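PDB 6FDF: tRNA (cytosine(38)-C(5))-methyltransferase from Schizosaccharomyces pombe, which methylates carbon 5 of cytosine 38 in the anticodon loop of tRNA(Asp), using S-adenosyl-L-methionine as the methyl donor. Local coordinates for residues A[46-51]-A[299-304]; A[205-210]-A[282-287]. One frame throughout, in Å; residues are numbered along the deposited sequence.

Interaction 1 of 2, residues A[46-51]-A[299-304]; sequences ANEIYN and SKSNVT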
loop_
_atom_site.group_PDB
_atom_site.type_symbol
_atom_site.label_atom_id
_atom_site.label_comp_id
_atom_site.label_asym_id
_atom_site.label_seq_id
_atom_site.Cartn_x
_atom_site.Cartn_y
_atom_site.Cartn_z
ATOM N N ALA A 46 -3.251 0.942 -13.903
ATOM C CA ALA A 46 -2.791 -0.043 -12.927
ATOM C C ALA A 46 -2.740 -1.429 -13.551
ATOM O O ALA A 46 -1.768 -2.175 -13.372
ATOM C CB ALA A 46 -3.708 -0.042 -11.705
ATOM N N ASN A 47 -3.799 -1.796 -14.276
ATOM C CA ASN A 47 -3.870 -3.121 -14.886
ATOM C C ASN A 47 -2.758 -3.324 -15.906
ATOM O O ASN A 47 -2.230 -4.433 -16.050
ATOM C CB ASN A 47 -5.231 -3.312 -15.554
ATOM C CG ASN A 47 -6.354 -3.421 -14.556
ATOM O OD1 ASN A 47 -6.123 -3.658 -13.376
ATOM N ND2 ASN A 47 -7.583 -3.264 -15.028
ATOM N N GLU A 48 -2.416 -2.268 -16.648
ATOM C CA GLU A 48 -1.315 -2.352 -17.603
ATOM C C GLU A 48 -0.003 -2.689 -16.901
ATOM O O GLU A 48 0.734 -3.582 -17.341
ATOM C CB GLU A 48 -1.199 -1.043 -18.385
ATOM C CG GLU A 48 -0.121 -1.048 -19.450
ATOM C CD GLU A 48 -0.131 0.217 -20.291
ATOM O OE1 GLU A 48 0.859 0.466 -21.007
ATOM O OE2 GLU A 48 -1.131 0.965 -20.229
ATOM N N ILE A 49 0.306 -1.982 -15.807
ATOM C CA ILE A 49 1.499 -2.302 -15.024
ATOM C C ILE A 49 1.380 -3.686 -14.401
ATOM O O ILE A 49 2.340 -4.467 -14.410
ATOM C CB ILE A 49 1.746 -1.220 -13.952
ATOM C CG1 ILE A 49 1.929 0.153 -14.608
ATOM C CG2 ILE A 49 2.936 -1.582 -13.065
ATOM C CD1 ILE A 49 3.110 0.211 -15.546
ATOM N N TYR A 50 0.198 -4.030 -13.882
ATOM C CA TYR A 50 0.035 -5.340 -13.251
ATOM C C TYR A 50 0.371 -6.451 -14.239
ATOM O O TYR A 50 1.165 -7.354 -13.945
ATOM C CB TYR A 50 -1.389 -5.516 -12.702
ATOM C CG TYR A 50 -1.531 -6.764 -11.843
ATOM C CD1 TYR A 50 -1.528 -8.038 -12.417
ATOM C CD2 TYR A 50 -1.650 -6.672 -10.463
ATOM C CE1 TYR A 50 -1.630 -9.182 -11.632
ATOM C CE2 TYR A 50 -1.768 -7.808 -9.674
ATOM C CZ TYR A 50 -1.749 -9.058 -10.264
ATOM O OH TYR A 50 -1.860 -10.184 -9.477
ATOM N N ASN A 51 -0.233 -6.398 -15.425
ATOM C CA ASN A 51 -0.099 -7.495 -16.376
ATOM C C ASN A 51 1.304 -7.563 -16.963
ATOM O O ASN A 51 1.786 -8.656 -17.286
ATOM C CB ASN A 51 -1.152 -7.346 -17.471
ATOM C CG ASN A 51 -2.551 -7.623 -16.955
ATOM O OD1 ASN A 51 -2.733 -8.435 -16.052
ATOM N ND2 ASN A 51 -3.544 -6.944 -17.521
ATOM N N SER A 299 8.991 1.050 -17.820
ATOM C CA SER A 299 9.572 1.713 -18.987
ATOM C C SER A 299 8.981 1.191 -20.293
ATOM O O SER A 299 8.763 1.965 -21.231
ATOM C CB SER A 299 11.092 1.544 -18.980
ATOM O OG SER A 299 11.458 0.174 -18.997
ATOM N N LYS A 300 8.717 -0.114 -20.378
ATOM C CA LYS A 300 8.157 -0.711 -21.588
ATOM C C LYS A 300 6.649 -0.509 -21.713
ATOM O O LYS A 300 6.003 -1.235 -22.478
ATOM C CB LYS A 300 8.475 -2.209 -21.646
ATOM C CG LYS A 300 9.952 -2.566 -21.551
ATOM C CD LYS A 300 10.134 -4.073 -21.418
ATOM C CE LYS A 300 11.408 -4.422 -20.661
ATOM N NZ LYS A 300 12.608 -3.770 -21.251
ATOM N N SER A 301 6.072 0.443 -20.992
ATOM C CA SER A 301 4.636 0.673 -20.993
ATOM C C SER A 301 4.347 2.103 -21.435
ATOM O O SER A 301 5.256 2.910 -21.643
ATOM C CB SER A 301 4.041 0.413 -19.607
ATOM O OG SER A 301 4.410 1.451 -18.715
ATOM N N ASN A 302 3.060 2.413 -21.569
ATOM C CA ASN A 302 2.598 3.775 -21.785
ATOM C C ASN A 302 2.426 4.551 -20.483
ATOM O O ASN A 302 1.916 5.677 -20.506
ATOM C CB ASN A 302 1.281 3.765 -22.569
ATOM C CG ASN A 302 1.413 3.096 -23.928
ATOM O OD1 ASN A 302 2.428 3.246 -24.609
ATOM N ND2 ASN A 302 0.387 2.352 -24.328
ATOM N N VAL A 303 2.842 3.982 -19.356
ATOM C CA VAL A 303 2.680 4.622 -18.055
ATOM C C VAL A 303 3.950 5.395 -17.724
ATOM O O VAL A 303 5.031 4.808 -17.602
ATOM C CB VAL A 303 2.367 3.588 -16.963
ATOM C CG1 VAL A 303 2.165 4.283 -15.621
ATOM C CG2 VAL A 303 1.139 2.766 -17.340
ATOM N N THR A 304 3.822 6.713 -17.580
ATOM C CA THR A 304 4.957 7.581 -17.310
ATOM C C THR A 304 5.335 7.542 -15.830
ATOM O O THR A 304 4.551 7.130 -14.972
ATOM C CB THR A 304 4.644 9.024 -17.704
ATOM O OG1 THR A 304 3.649 9.544 -16.811
ATOM C CG2 THR A 304 4.113 9.084 -19.121
#
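The E48 carboxylate is the flat group that makes the polar contact: the backbone N-H of N302 comes to OE1 on the syn side, about 30° out of the carboxylate plane. That bond, 3.0 Å from N302 N to E48 OE1, is nearly straight at 165°. CB of S301 also touches E48 OE1, at 3.5 Å, and CB of N302 lies a little farther from the same oxygen. The other oxygen, E48 OE2, has CG2 of V303 as its neighbour at 4.1 Å. E48 gets there by stretching out fully: CG stands anti to the backbone N (chi1 -177°) and the chain stays extended beyond it, past V303, which runs the other way. On the loop side, S301 forms an ST turn, its OG accepting from V303 N at 3.0 Å and also hydrogen-bonded to the carbonyl O of W298. The turn sits where the loop meets helix 44-54, a helix of the Rossmann-like SAM-binding fold that follows strand 34-41; the loop itself leads into helix 305-313, with T304 at the N-cap. Beside the polar bond the contact is greasy. CD1 of I49 reaches over to CG2 of V303 at 3.7 Å and lies 3.6 Å from S301 OG, touching the hydroxyl oxygen without bonding to it. I20 and W298 also pack on I49, whose side chain is about 8 Å from the bound S-adenosylhomocysteine.

Interaction 2 of 2, residues A[205-210]-A[282-287]; sequences YLEIER and TAREVA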
loop_
_atom_site.group_PDB
_atom_site.type_symbol
_atom_site.label_atom_id
_atom_site.label_comp_id
_atom_site.label_asym_id
_atom_site.label_seq_id
_atom_site.Cartn_x
_atom_site.Cartn_y
_atom_site.Cartn_z
ATOM N N TYR A 205 18.314 3.083 0.085
ATOM C CA TYR A 205 17.297 2.968 -0.944
ATOM C C TYR A 205 17.561 3.857 -2.150
ATOM O O TYR A 205 16.870 3.716 -3.166
ATOM C CB TYR A 205 15.917 3.298 -0.352
ATOM C CG TYR A 205 15.502 2.336 0.739
ATOM C CD1 TYR A 205 16.054 2.425 2.015
ATOM C CD2 TYR A 205 14.573 1.332 0.496
ATOM C CE1 TYR A 205 15.695 1.539 3.011
ATOM C CE2 TYR A 205 14.200 0.447 1.492
ATOM C CZ TYR A 205 14.767 0.555 2.746
ATOM O OH TYR A 205 14.398 -0.322 3.739
ATOM N N LEU A 206 18.528 4.769 -2.065
ATOM C CA LEU A 206 18.719 5.750 -3.122
ATOM C C LEU A 206 19.332 5.121 -4.366
ATOM O O LEU A 206 20.149 4.196 -4.292
ATOM C CB LEU A 206 19.612 6.896 -2.635
ATOM C CG LEU A 206 19.090 7.754 -1.481
ATOM C CD1 LEU A 206 20.102 8.821 -1.083
ATOM C CD2 LEU A 206 17.742 8.385 -1.850
ATOM N N GLU A 207 18.944 5.659 -5.518
ATOM C CA GLU A 207 19.702 5.427 -6.732
ATOM C C GLU A 207 20.976 6.256 -6.671
ATOM O O GLU A 207 21.058 7.259 -5.957
ATOM C CB GLU A 207 18.880 5.791 -7.968
ATOM C CG GLU A 207 17.671 4.890 -8.187
ATOM C CD GLU A 207 16.953 5.186 -9.488
ATOM O OE1 GLU A 207 17.236 4.514 -10.503
ATOM O OE2 GLU A 207 16.111 6.108 -9.500
ATOM N N ILE A 208 21.966 5.871 -7.458
ATOM C CA ILE A 208 23.201 6.634 -7.419
ATOM C C ILE A 208 23.637 7.098 -8.788
ATOM O O ILE A 208 23.364 6.472 -9.819
ATOM C CB ILE A 208 24.372 5.844 -6.788
ATOM C CG1 ILE A 208 24.866 4.783 -7.774
ATOM C CG2 ILE A 208 23.957 5.234 -5.478
ATOM C CD1 ILE A 208 24.105 3.500 -7.700
ATOM N N GLU A 209 24.299 8.250 -8.768
ATOM C CA GLU A 209 24.905 8.868 -9.933
ATOM C C GLU A 209 23.975 8.830 -11.135
ATOM O O GLU A 209 24.346 8.398 -12.224
ATOM C CB GLU A 209 26.247 8.206 -10.219
ATOM C CG GLU A 209 27.254 8.397 -9.084
ATOM C CD GLU A 209 28.607 7.784 -9.378
ATOM O OE1 GLU A 209 28.764 7.166 -10.452
ATOM O OE2 GLU A 209 29.517 7.928 -8.534
ATOM N N ARG A 210 22.742 9.269 -10.912
ATOM C CA ARG A 210 21.820 9.573 -11.993
ATOM C C ARG A 210 21.895 11.059 -12.324
ATOM O O ARG A 210 22.449 11.862 -11.571
ATOM C CB ARG A 210 20.384 9.195 -11.619
ATOM C CG ARG A 210 20.127 7.715 -11.435
ATOM C CD ARG A 210 18.625 7.456 -11.401
ATOM N NE ARG A 210 17.952 7.965 -12.593
ATOM C CZ ARG A 210 16.630 8.042 -12.732
ATOM N NH1 ARG A 210 16.109 8.523 -13.853
ATOM N NH2 ARG A 210 15.828 7.640 -11.754
ATOM N N THR A 282 12.989 9.681 -6.652
ATOM C CA THR A 282 12.530 9.118 -7.912
ATOM C C THR A 282 11.443 8.082 -7.647
ATOM O O THR A 282 11.299 7.573 -6.532
ATOM C CB THR A 282 13.689 8.474 -8.672
ATOM O OG1 THR A 282 14.038 7.238 -8.035
ATOM C CG2 THR A 282 14.903 9.395 -8.686
ATOM N N ALA A 283 10.669 7.758 -8.688
ATOM C CA ALA A 283 9.639 6.737 -8.511
ATOM C C ALA A 283 10.254 5.390 -8.152
ATOM O O ALA A 283 9.661 4.630 -7.376
ATOM C CB ALA A 283 8.776 6.613 -9.767
ATOM N N ARG A 284 11.445 5.092 -8.679
ATOM C CA ARG A 284 12.138 3.866 -8.291
ATOM C C ARG A 284 12.475 3.869 -6.805
ATOM O O ARG A 284 12.342 2.845 -6.125
ATOM C CB ARG A 284 13.410 3.690 -9.122
ATOM C CG ARG A 284 14.302 2.556 -8.627
ATOM C CD ARG A 284 13.620 1.211 -8.829
ATOM N NE ARG A 284 13.353 0.934 -10.233
ATOM C CZ ARG A 284 12.543 -0.030 -10.658
ATOM N NH1 ARG A 284 11.923 -0.806 -9.777
ATOM N NH2 ARG A 284 12.360 -0.221 -11.959
ATOM N N GLU A 285 12.902 5.018 -6.281
ATOM C CA GLU A 285 13.230 5.103 -4.862
ATOM C C GLU A 285 11.977 4.979 -4.006
ATOM O O GLU A 285 12.003 4.332 -2.953
ATOM C CB GLU A 285 13.969 6.411 -4.576
ATOM C CG GLU A 285 15.356 6.442 -5.227
ATOM C CD GLU A 285 15.991 7.818 -5.203
ATOM O OE1 GLU A 285 15.247 8.815 -5.110
ATOM O OE2 GLU A 285 17.238 7.901 -5.299
ATOM N N VAL A 286 10.868 5.581 -4.448
ATOM C CA VAL A 286 9.607 5.417 -3.730
ATOM C C VAL A 286 9.198 3.948 -3.719
ATOM O O VAL A 286 8.818 3.397 -2.678
ATOM C CB VAL A 286 8.514 6.310 -4.350
ATOM C CG1 VAL A 286 7.173 6.047 -3.688
ATOM C CG2 VAL A 286 8.892 7.788 -4.220
ATOM N N ALA A 287 9.281 3.290 -4.880
ATOM C CA ALA A 287 8.966 1.865 -4.951
ATOM C C ALA A 287 9.830 1.059 -3.986
ATOM O O ALA A 287 9.332 0.170 -3.284
ATOM C CB ALA A 287 9.137 1.355 -6.385
#
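The CA atoms come nearest at L206 and E285, 5.8 Å apart, where loop 205-210 passes the first turn of helix 283-289. Here E285 reaches out to the loop: its OE2 accepts the backbone N-H of E207 at 2.8 Å, through the anti lone pair and with an N-H...O angle of 151°. E285 OE2 also sits 3.5 Å from L206 CD2. E207 in turn points its CB back toward the helix start. E207 OE2 takes two donors from opposite faces of the carboxylate plane: the T282 hydroxyl, OG1 to OE2 2.8 Å, on the anti side, and R210 NH2, also to OE2, at 2.7 Å on the syn side. The second is a salt bridge within the loop, with the carboxylate oxygen at the edge of the guanidinium and in its plane. CB and CG of R284 lie against the E207 carboxylate, R284 CG over one face and 3.8 Å from E207 CD, before the chain bends away so that NH2 hydrogen-bonds the carbonyl O of L296. T282 carries OG1 between its backbone N and carbonyl carbon (chi1 74°), where it can give its proton to E207 and still accept from E285 N at 3.0 Å. In return T282 N donates to E285 OE1 at 2.9 Å, approaching from above the carboxylate plane, and R279 forms a salt bridge with that oxygen. The reciprocal T282-E285 pair is a classic capping box at a helix N terminus, here with both capping side chains also bonded to loop 205-210.

In the fold
Starting at the N terminus, the chain lays down strands 11-16 and 34-41 and then helix 44-54, which supplies the first half of interaction 1. It goes on through the rest of the seven-stranded sheet, leaves it after strand 168-175, and reaches 205-210. Interaction 2 closes the shorter loop, 72 residues on, against the start of helix 283-289. Only after that helix does 299-304 return to 46-51 and close interaction 1, so the smaller loop lies wholly within the larger. Interaction 1 ties helix 44-54 to the loop before helix 305-313; interaction 2 joins the loop before helix 219-225 to the start of helix 283-289. Their centres are about 19 Å apart and they do not touch.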